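Local coordinates for oxidoreductase (Listeria innocua, PDB 3E18), which binds NAD in a Rossmann-fold domain and is probably a dehydrogenase of the GFO/IDH/MocA family, its substrate unknown, at residues 18-23 with 93-98; 22-25 with 29-32. All blocks are in the same frame, centred on the assembly; numbering follows the deposited sequence.

Contact 1 (18-23 with 93-98); sequences SYHVTL and VCEKPV. With NAD (nicotinamide-adenine-dinucleotide), chain E.
A single, almost straight hydrogen bond carries the whole contact: NE2 of H20 gives its proton to OE2 of E95 over 2.7 Å, at an N-H...O angle of 176°, although the CA atoms of H20 and E95 are 10.1 Å apart. The carboxylate oxygen lies at the edge of the imidazole, in the ring plane, and is met on its anti side, with the N-H tilted 23° out of the carboxylate plane and the two planes turned 69° apart. Histidine suits the place because it has two ring nitrogens: ND1 is held by Y308, which would fix the ring's rotation. Glutamate is long enough to swing its carboxylate across to the helix, its chain bent at chi2, and to divide its oxygens. OE2 also bonds H122, while OE1 accepts the carboxamide N7N of NAD at 2.9 Å and the backbone N of K96 at 3.0 Å, so H20 is placed as a second-shell residue and may orient the carboxylate. K96 adds its carbonyl O, 2.6 Å from the ribose O2D of NAD. H20 stands on helix 15-25 and E95 belongs to strand 91-95, between strands 68-71 and 119-122 of the parallel sheet, with helix 307-315 alongside.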
ATOM      1  N   SER A  18      -5.671 -33.220 -12.874  1.00 33.86           N
ATOM      2  CA  SER A  18      -6.269 -34.308 -12.108  1.00 35.76           C
ATOM      3  C   SER A  18      -7.460 -33.829 -11.279  1.00 39.79           C
ATOM      4  O   SER A  18      -8.412 -34.576 -11.093  1.00 40.86           O
ATOM      5  CB  SER A  18      -5.236 -35.015 -11.218  1.00 35.42           C
ATOM      6  OG  SER A  18      -4.690 -34.122 -10.271  1.00 41.18           O
ATOM      7  N   TYR A  19      -7.417 -32.578 -10.819  1.00 39.75           N
ATOM      8  CA  TYR A  19      -8.511 -32.003 -10.034  1.00 39.27           C
ATOM      9  C   TYR A  19      -9.723 -31.667 -10.903  1.00 38.52           C
ATOM     10  O   TYR A  19     -10.866 -31.700 -10.434  1.00 36.12           O
ATOM     11  CB  TYR A  19      -8.035 -30.778  -9.231  1.00 44.67           C
ATOM     12  CG  TYR A  19      -9.107 -30.163  -8.351  1.00 47.91           C
ATOM     13  CD1 TYR A  19      -9.778 -30.928  -7.390  1.00 50.51           C
ATOM     14  CD2 TYR A  19      -9.459 -28.819  -8.482  1.00 46.00           C
ATOM     15  CE1 TYR A  19     -10.774 -30.371  -6.583  1.00 50.59           C
ATOM     16  CE2 TYR A  19     -10.451 -28.249  -7.669  1.00 49.27           C
ATOM     17  CZ  TYR A  19     -11.104 -29.033  -6.726  1.00 50.94           C
ATOM     18  OH  TYR A  19     -12.083 -28.482  -5.922  1.00 53.93           O
ATOM     19  N   HIS A  20      -9.478 -31.383 -12.181  1.00 34.80           N
ATOM     20  CA  HIS A  20     -10.564 -31.103 -13.126  1.00 32.13           C
ATOM     21  C   HIS A  20     -11.461 -32.316 -13.395  1.00 33.54           C
ATOM     22  O   HIS A  20     -12.615 -32.161 -13.818  1.00 35.81           O
ATOM     23  CB  HIS A  20      -9.996 -30.579 -14.430  1.00 36.30           C
ATOM     24  CG  HIS A  20      -9.860 -29.095 -14.461  1.00 32.24           C
ATOM     25  ND1 HIS A  20     -10.913 -28.266 -14.775  1.00 32.78           N
ATOM     26  CD2 HIS A  20      -8.806 -28.287 -14.203  1.00 32.86           C
ATOM     27  CE1 HIS A  20     -10.509 -27.012 -14.728  1.00 27.68           C
ATOM     28  NE2 HIS A  20      -9.238 -26.996 -14.377  1.00 31.39           N
ATOM     29  N   VAL A  21     -10.925 -33.512 -13.155  1.00 32.17           N
ATOM     30  CA  VAL A  21     -11.728 -34.736 -13.166  1.00 34.85           C
ATOM     31  C   VAL A  21     -12.887 -34.577 -12.185  1.00 36.51           C
ATOM     32  O   VAL A  21     -14.046 -34.707 -12.578  1.00 40.03           O
ATOM     33  CB  VAL A  21     -10.882 -35.998 -12.845  1.00 38.47           C
ATOM     34  CG1 VAL A  21     -11.763 -37.230 -12.741  1.00 37.01           C
ATOM     35  CG2 VAL A  21      -9.809 -36.211 -13.914  1.00 35.90           C
ATOM     36  N   THR A  22     -12.566 -34.234 -10.935  1.00 36.57           N
ATOM     37  CA  THR A  22     -13.565 -33.973  -9.895  1.00 37.88           C
ATOM     38  C   THR A  22     -14.503 -32.816 -10.246  1.00 38.60           C
ATOM     39  O   THR A  22     -15.714 -32.933 -10.082  1.00 38.09           O
ATOM     40  CB  THR A  22     -12.890 -33.732  -8.524  1.00 40.86           C
ATOM     41  OG1 THR A  22     -11.917 -34.758  -8.291  1.00 45.98           O
ATOM     42  CG2 THR A  22     -13.912 -33.761  -7.397  1.00 43.85           C
ATOM     43  N   LEU A  23     -13.945 -31.719 -10.755  1.00 33.67           N
ATOM     44  CA  LEU A  23     -14.739 -30.527 -11.087  1.00 33.71           C
ATOM     45  C   LEU A  23     -15.730 -30.727 -12.226  1.00 35.20           C
ATOM     46  O   LEU A  23     -16.911 -30.386 -12.090  1.00 38.55           O
ATOM     47  CB  LEU A  23     -13.832 -29.331 -11.418  1.00 34.45           C
ATOM     48  CG  LEU A  23     -13.094 -28.622 -10.284  1.00 36.20           C
ATOM     49  CD1 LEU A  23     -12.187 -27.519 -10.832  1.00 36.14           C
ATOM     50  CD2 LEU A  23     -14.084 -28.060  -9.275  1.00 35.77           C
ATOM     51  N   VAL A  93     -11.861 -25.577 -22.809  1.00 24.92           N
ATOM     52  CA  VAL A  93     -11.661 -24.900 -21.539  1.00 28.46           C
ATOM     53  C   VAL A  93     -10.149 -24.843 -21.308  1.00 30.62           C
ATOM     54  O   VAL A  93      -9.452 -25.861 -21.380  1.00 25.27           O
ATOM     55  CB  VAL A  93     -12.376 -25.589 -20.331  1.00 26.75           C
ATOM     56  CG1 VAL A  93     -12.107 -24.802 -19.030  1.00 24.71           C
ATOM     57  CG2 VAL A  93     -13.875 -25.678 -20.554  1.00 29.47           C
ATOM     58  N   CYS A  94      -9.648 -23.641 -21.048  1.00 28.73           N
ATOM     59  CA  CYS A  94      -8.228 -23.453 -20.831  1.00 27.96           C
ATOM     60  C   CYS A  94      -7.954 -22.868 -19.450  1.00 28.61           C
ATOM     61  O   CYS A  94      -8.552 -21.879 -19.050  1.00 23.02           O
ATOM     62  CB  CYS A  94      -7.642 -22.556 -21.913  1.00 26.92           C
ATOM     63  SG  CYS A  94      -5.859 -22.422 -21.892  1.00 30.12           S
ATOM     64  N   GLU A  95      -7.036 -23.494 -18.727  1.00 24.72           N
ATOM     65  CA  GLU A  95      -6.556 -22.942 -17.473  1.00 28.15           C
ATOM     66  C   GLU A  95      -5.907 -21.559 -17.581  1.00 33.18           C
ATOM     67  O   GLU A  95      -5.355 -21.199 -18.619  1.00 33.79           O
ATOM     68  CB  GLU A  95      -5.585 -23.910 -16.810  1.00 31.59           C
ATOM     69  CG  GLU A  95      -6.264 -24.852 -15.836  1.00 25.94           C
ATOM     70  CD  GLU A  95      -6.973 -24.128 -14.675  1.00 32.97           C
ATOM     71  OE1 GLU A  95      -6.832 -22.895 -14.502  1.00 36.69           O
ATOM     72  OE2 GLU A  95      -7.702 -24.805 -13.936  1.00 34.90           O
ATOM     73  N   LYS A  96      -6.023 -20.794 -16.493  1.00 32.01           N
ATOM     74  CA  LYS A  96      -5.369 -19.492 -16.322  0.50 31.58           C
ATOM     75  C   LYS A  96      -3.848 -19.650 -16.218  1.00 32.47           C
ATOM     76  O   LYS A  96      -3.366 -20.700 -15.769  1.00 31.72           O
ATOM     77  CB  LYS A  96      -5.916 -18.796 -15.059  0.50 32.40           C
ATOM     78  CG  LYS A  96      -5.667 -19.547 -13.732  0.50 36.23           C
ATOM     79  CD  LYS A  96      -4.659 -18.828 -12.817  0.50 36.10           C
ATOM     80  CE  LYS A  96      -3.220 -19.324 -12.899  0.50 37.60           C
ATOM     81  NZ  LYS A  96      -2.855 -20.345 -11.875  0.50 27.53           N
ATOM     82  N   PRO A  97      -3.064 -18.644 -16.668  1.00 28.31           N
ATOM     83  CA  PRO A  97      -3.389 -17.524 -17.553  1.00 30.65           C
ATOM     84  C   PRO A  97      -3.570 -18.197 -18.914  1.00 32.65           C
ATOM     85  O   PRO A  97      -2.865 -19.172 -19.207  1.00 33.26           O
ATOM     86  CB  PRO A  97      -2.125 -16.656 -17.514  1.00 31.91           C
ATOM     87  CG  PRO A  97      -1.032 -17.560 -17.132  1.00 29.31           C
ATOM     88  CD  PRO A  97      -1.652 -18.611 -16.241  1.00 31.17           C
ATOM     89  N   VAL A  98      -4.551 -17.769 -19.702  1.00 31.87           N
ATOM     90  CA  VAL A  98      -4.859 -18.555 -20.886  1.00 27.94           C
ATOM     91  C   VAL A  98      -3.706 -18.547 -21.863  1.00 33.82           C
ATOM     92  O   VAL A  98      -3.364 -19.584 -22.414  1.00 30.95           O
ATOM     93  CB  VAL A  98      -6.170 -18.173 -21.577  1.00 31.05           C
ATOM     94  CG1 VAL A  98      -7.319 -18.625 -20.719  1.00 28.12           C
ATOM     95  CG2 VAL A  98      -6.235 -16.681 -21.885  1.00 32.50           C
TER
HETATM   96  PA  NAD E 360       1.675 -29.511 -13.421  1.00 38.54           P
HETATM   97  O1A NAD E 360       1.334 -30.078 -12.096  1.00 43.57           O
HETATM   98  O2A NAD E 360       3.122 -29.397 -13.674  1.00 41.27           O
HETATM   99  O5B NAD E 360       0.965 -30.364 -14.581  1.00 42.35           O
HETATM  100  C5B NAD E 360       1.049 -30.045 -15.952  1.00 43.64           C
HETATM  101  C4B NAD E 360       0.892 -31.350 -16.727  1.00 38.53           C
HETATM  102  O4B NAD E 360       0.835 -31.106 -18.120  1.00 40.14           O
HETATM  103  C3B NAD E 360       2.077 -32.279 -16.482  1.00 43.75           C
HETATM  104  O3B NAD E 360       1.595 -33.536 -16.069  1.00 36.76           O
HETATM  105  C2B NAD E 360       2.754 -32.372 -17.833  1.00 43.33           C
HETATM  106  O2B NAD E 360       3.337 -33.634 -18.067  1.00 42.25           O
HETATM  107  C1B NAD E 360       1.614 -32.076 -18.790  1.00 41.81           C
HETATM  108  N9A NAD E 360       2.059 -31.546 -20.089  1.00 43.32           N
HETATM  109  C8A NAD E 360       3.107 -30.693 -20.335  1.00 40.11           C
HETATM  110  N7A NAD E 360       3.157 -30.448 -21.667  1.00 42.23           N
HETATM  111  C5A NAD E 360       2.158 -31.139 -22.266  1.00 46.39           C
HETATM  112  C6A NAD E 360       1.765 -31.258 -23.594  1.00 43.49           C
HETATM  113  N6A NAD E 360       2.316 -30.467 -24.513  1.00 39.35           N
HETATM  114  N1A NAD E 360       0.679 -32.061 -23.912  1.00 39.31           N
HETATM  115  C2A NAD E 360      -0.005 -32.744 -22.926  1.00 39.51           C
HETATM  116  N3A NAD E 360       0.394 -32.622 -21.612  1.00 44.80           N
HETATM  117  C4A NAD E 360       1.459 -31.835 -21.286  1.00 44.44           C
HETATM  118  O3  NAD E 360       0.982 -28.053 -13.559  1.00 30.37           O
HETATM  119  PN  NAD E 360      -0.319 -27.581 -12.766  1.00 33.66           P
HETATM  120  O1N NAD E 360       0.081 -26.957 -11.476  1.00 36.74           O
HETATM  121  O2N NAD E 360      -1.363 -28.630 -12.798  1.00 33.42           O
HETATM  122  O5D NAD E 360      -0.822 -26.340 -13.705  1.00 29.86           O
HETATM  123  C5D NAD E 360      -1.190 -26.501 -15.057  1.00 29.54           C
HETATM  124  C4D NAD E 360      -2.042 -25.295 -15.511  1.00 29.44           C
HETATM  125  O4D NAD E 360      -3.098 -25.080 -14.592  1.00 35.70           O
HETATM  126  C3D NAD E 360      -1.264 -23.991 -15.551  1.00 30.00           C
HETATM  127  O3D NAD E 360      -1.768 -23.178 -16.601  1.00 28.42           O
HETATM  128  C2D NAD E 360      -1.586 -23.304 -14.240  1.00 33.81           C
HETATM  129  O2D NAD E 360      -1.553 -21.904 -14.401  1.00 37.40           O
HETATM  130  C1D NAD E 360      -3.004 -23.794 -13.981  1.00 37.48           C
HETATM  131  N1N NAD E 360      -3.425 -23.830 -12.555  1.00 38.11           N
HETATM  132  C2N NAD E 360      -4.562 -23.144 -12.235  1.00 40.47           C
HETATM  133  C3N NAD E 360      -5.058 -23.110 -10.937  1.00 42.63           C
HETATM  134  C7N NAD E 360      -6.424 -22.539 -10.704  1.00 36.73           C
HETATM  135  O7N NAD E 360      -6.851 -22.310  -9.388  1.00 44.48           O
HETATM  136  N7N NAD E 360      -7.223 -22.266 -11.739  1.00 33.66           N
HETATM  137  C4N NAD E 360      -4.393 -23.828  -9.933  1.00 36.56           C
HETATM  138  C5N NAD E 360      -3.239 -24.544 -10.261  1.00 34.24           C
HETATM  139  C6N NAD E 360      -2.769 -24.545 -11.580  1.00 38.87           C

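Contact 2 (22-25 with 29-32); sequences TLAS and NLEV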
ATOM      1  N   THR A  22     -12.566 -34.234 -10.935  1.00 36.57           N
ATOM      2  CA  THR A  22     -13.565 -33.973  -9.895  1.00 37.88           C
ATOM      3  C   THR A  22     -14.503 -32.816 -10.246  1.00 38.60           C
ATOM      4  O   THR A  22     -15.714 -32.933 -10.082  1.00 38.09           O
ATOM      5  CB  THR A  22     -12.890 -33.732  -8.524  1.00 40.86           C
ATOM      6  OG1 THR A  22     -11.917 -34.758  -8.291  1.00 45.98           O
ATOM      7  CG2 THR A  22     -13.912 -33.761  -7.397  1.00 43.85           C
ATOM      8  N   LEU A  23     -13.945 -31.719 -10.755  1.00 33.67           N
ATOM      9  CA  LEU A  23     -14.739 -30.527 -11.087  1.00 33.71           C
ATOM     10  C   LEU A  23     -15.730 -30.727 -12.226  1.00 35.20           C
ATOM     11  O   LEU A  23     -16.911 -30.386 -12.090  1.00 38.55           O
ATOM     12  CB  LEU A  23     -13.832 -29.331 -11.418  1.00 34.45           C
ATOM     13  CG  LEU A  23     -13.094 -28.622 -10.284  1.00 36.20           C
ATOM     14  CD1 LEU A  23     -12.187 -27.519 -10.832  1.00 36.14           C
ATOM     15  CD2 LEU A  23     -14.084 -28.060  -9.275  1.00 35.77           C
ATOM     16  N   ALA A  24     -15.256 -31.259 -13.350  1.00 35.69           N
ATOM     17  CA  ALA A  24     -16.112 -31.463 -14.525  1.00 38.36           C
ATOM     18  C   ALA A  24     -17.209 -32.517 -14.282  1.00 41.37           C
ATOM     19  O   ALA A  24     -18.339 -32.364 -14.758  1.00 38.95           O
ATOM     20  CB  ALA A  24     -15.271 -31.827 -15.739  1.00 35.83           C
ATOM     21  N   SER A  25     -16.876 -33.562 -13.521  1.00 41.20           N
ATOM     22  CA  SER A  25     -17.837 -34.615 -13.145  1.00 42.06           C
ATOM     23  C   SER A  25     -19.015 -34.129 -12.296  1.00 44.57           C
ATOM     24  O   SER A  25     -20.088 -34.734 -12.319  1.00 45.38           O
ATOM     25  CB  SER A  25     -17.130 -35.737 -12.396  1.00 43.79           C
ATOM     26  OG  SER A  25     -16.190 -36.382 -13.229  1.00 49.16           O
ATOM     27  N   ASN A  29     -24.540 -32.057 -17.184  1.00 41.96           N
ATOM     28  CA  ASN A  29     -24.498 -32.784 -18.454  1.00 43.98           C
ATOM     29  C   ASN A  29     -23.138 -32.749 -19.142  1.00 42.69           C
ATOM     30  O   ASN A  29     -23.007 -32.312 -20.287  1.00 41.60           O
ATOM     31  CB  ASN A  29     -25.587 -32.273 -19.396  1.00 47.13           C
ATOM     32  CG  ASN A  29     -26.974 -32.619 -18.912  1.00 56.50           C
ATOM     33  OD1 ASN A  29     -27.298 -33.793 -18.704  1.00 62.81           O
ATOM     34  ND2 ASN A  29     -27.806 -31.598 -18.729  1.00 55.46           N
ATOM     35  N   LEU A  30     -22.132 -33.213 -18.416  1.00 36.75           N
ATOM     36  CA  LEU A  30     -20.764 -33.202 -18.870  1.00 35.21           C
ATOM     37  C   LEU A  30     -20.072 -34.321 -18.137  1.00 35.91           C
ATOM     38  O   LEU A  30     -20.248 -34.467 -16.938  1.00 41.52           O
ATOM     39  CB  LEU A  30     -20.110 -31.876 -18.491  1.00 39.73           C
ATOM     40  CG  LEU A  30     -18.634 -31.654 -18.829  1.00 39.94           C
ATOM     41  CD1 LEU A  30     -18.452 -31.185 -20.266  1.00 35.54           C
ATOM     42  CD2 LEU A  30     -18.105 -30.616 -17.887  1.00 43.20           C
ATOM     43  N   GLU A  31     -19.292 -35.119 -18.842  1.00 33.76           N
ATOM     44  CA  GLU A  31     -18.482 -36.113 -18.158  1.00 38.21           C
ATOM     45  C   GLU A  31     -17.059 -36.137 -18.703  1.00 34.91           C
ATOM     46  O   GLU A  31     -16.789 -35.577 -19.774  1.00 35.06           O
ATOM     47  CB  GLU A  31     -19.152 -37.491 -18.209  1.00 40.34           C
ATOM     48  CG  GLU A  31     -19.081 -38.191 -19.536  1.00 46.22           C
ATOM     49  CD  GLU A  31     -19.655 -39.603 -19.483  1.00 55.00           C
ATOM     50  OE1 GLU A  31     -20.902 -39.738 -19.458  1.00 58.32           O
ATOM     51  OE2 GLU A  31     -18.853 -40.570 -19.485  1.00 61.53           O
ATOM     52  N   VAL A  32     -16.152 -36.763 -17.950  1.00 30.96           N
ATOM     53  CA  VAL A  32     -14.778 -36.910 -18.377  1.00 32.22           C
ATOM     54  C   VAL A  32     -14.686 -38.169 -19.223  1.00 37.16           C
ATOM     55  O   VAL A  32     -14.837 -39.284 -18.720  1.00 39.05           O
ATOM     56  CB  VAL A  32     -13.792 -36.999 -17.185  1.00 30.89           C
ATOM     57  CG1 VAL A  32     -12.371 -37.126 -17.688  1.00 29.12           C
ATOM     58  CG2 VAL A  32     -13.931 -35.781 -16.270  1.00 31.47           C
TER
HETATM   59  O   HOH W   1     -17.208 -37.608 -15.296  1.00 44.33           O
HETATM   60  O   HOH W   2     -21.458 -35.506 -14.756  1.00 54.15           O
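A24 and S25, in the last turn of helix 15-25, meet L30 and V32 at the start of the following strand. Ahead of them, T22 turns its CB away from the strand, and L23 directs its side chain to Y308 of helix 307-315. A24 comes next and points at the strand. Its CB lies 3.8 Å from CD2 of L30 and, more loosely, 4.2 Å from CG2 of V32, and it also touches L8 of strand 6-11. A small methyl fits here because the helix backbone runs close to the sheet. L30 reaches it with one branch: with CG anti to the backbone N (chi1 178°) and chi2 at 83°, CD2 comes in beside the alanine, 3.6 Å from the carbonyl O of A24, while the leucine also packs on Y6, Y308 and V312.

S25 follows on the solvent side, where a small polar residue can serve both helix and solvent. Its OG is hydrogen-bonded to O of V21, one turn back, and lies 3.8 Å from CG2 of V32. Water 1 donates to this OG at 2.6 Å and accepts from the backbone N of V32 at 3.0 Å, joining helix to strand where no direct hydrogen bond crosses. Water 2 lies near O of S25 and O of L30, at 2.9 and 2.7 Å, though its two protons cannot serve every acceptor around it, so neither bond is certain. V32, beta-branched and suited to a strand, also lies against I10, and E31 pairs by its backbone with Y6 and L8. Helix end, short turn and strand thus form the second half of the beta-alpha-beta unit of strand 6-11, helix 15-25 and strand 30-36, the first such unit of the Rossmann fold.

From the N terminus, the chain runs through strand 6-11 into helix 15-25, from which both contacts start and where their segments share T22 and L23. Contact 2 closes first, across a turn of only three residues, bringing the helix end back onto strand 30-36 at one edge of the parallel sheet. Contact 1 closes much later, after 69 intervening residues, when strand 91-95 reaches the same helix from further across that sheet. Contact 2, whose touching residues all lie between H20 and E95, is nested inside the loop that contact 1 closes. Together they tie one helix to two separated strands: contact 2 at the helix's C-terminal end, contact 1 beside the NAD site, their centres 11 Å apart.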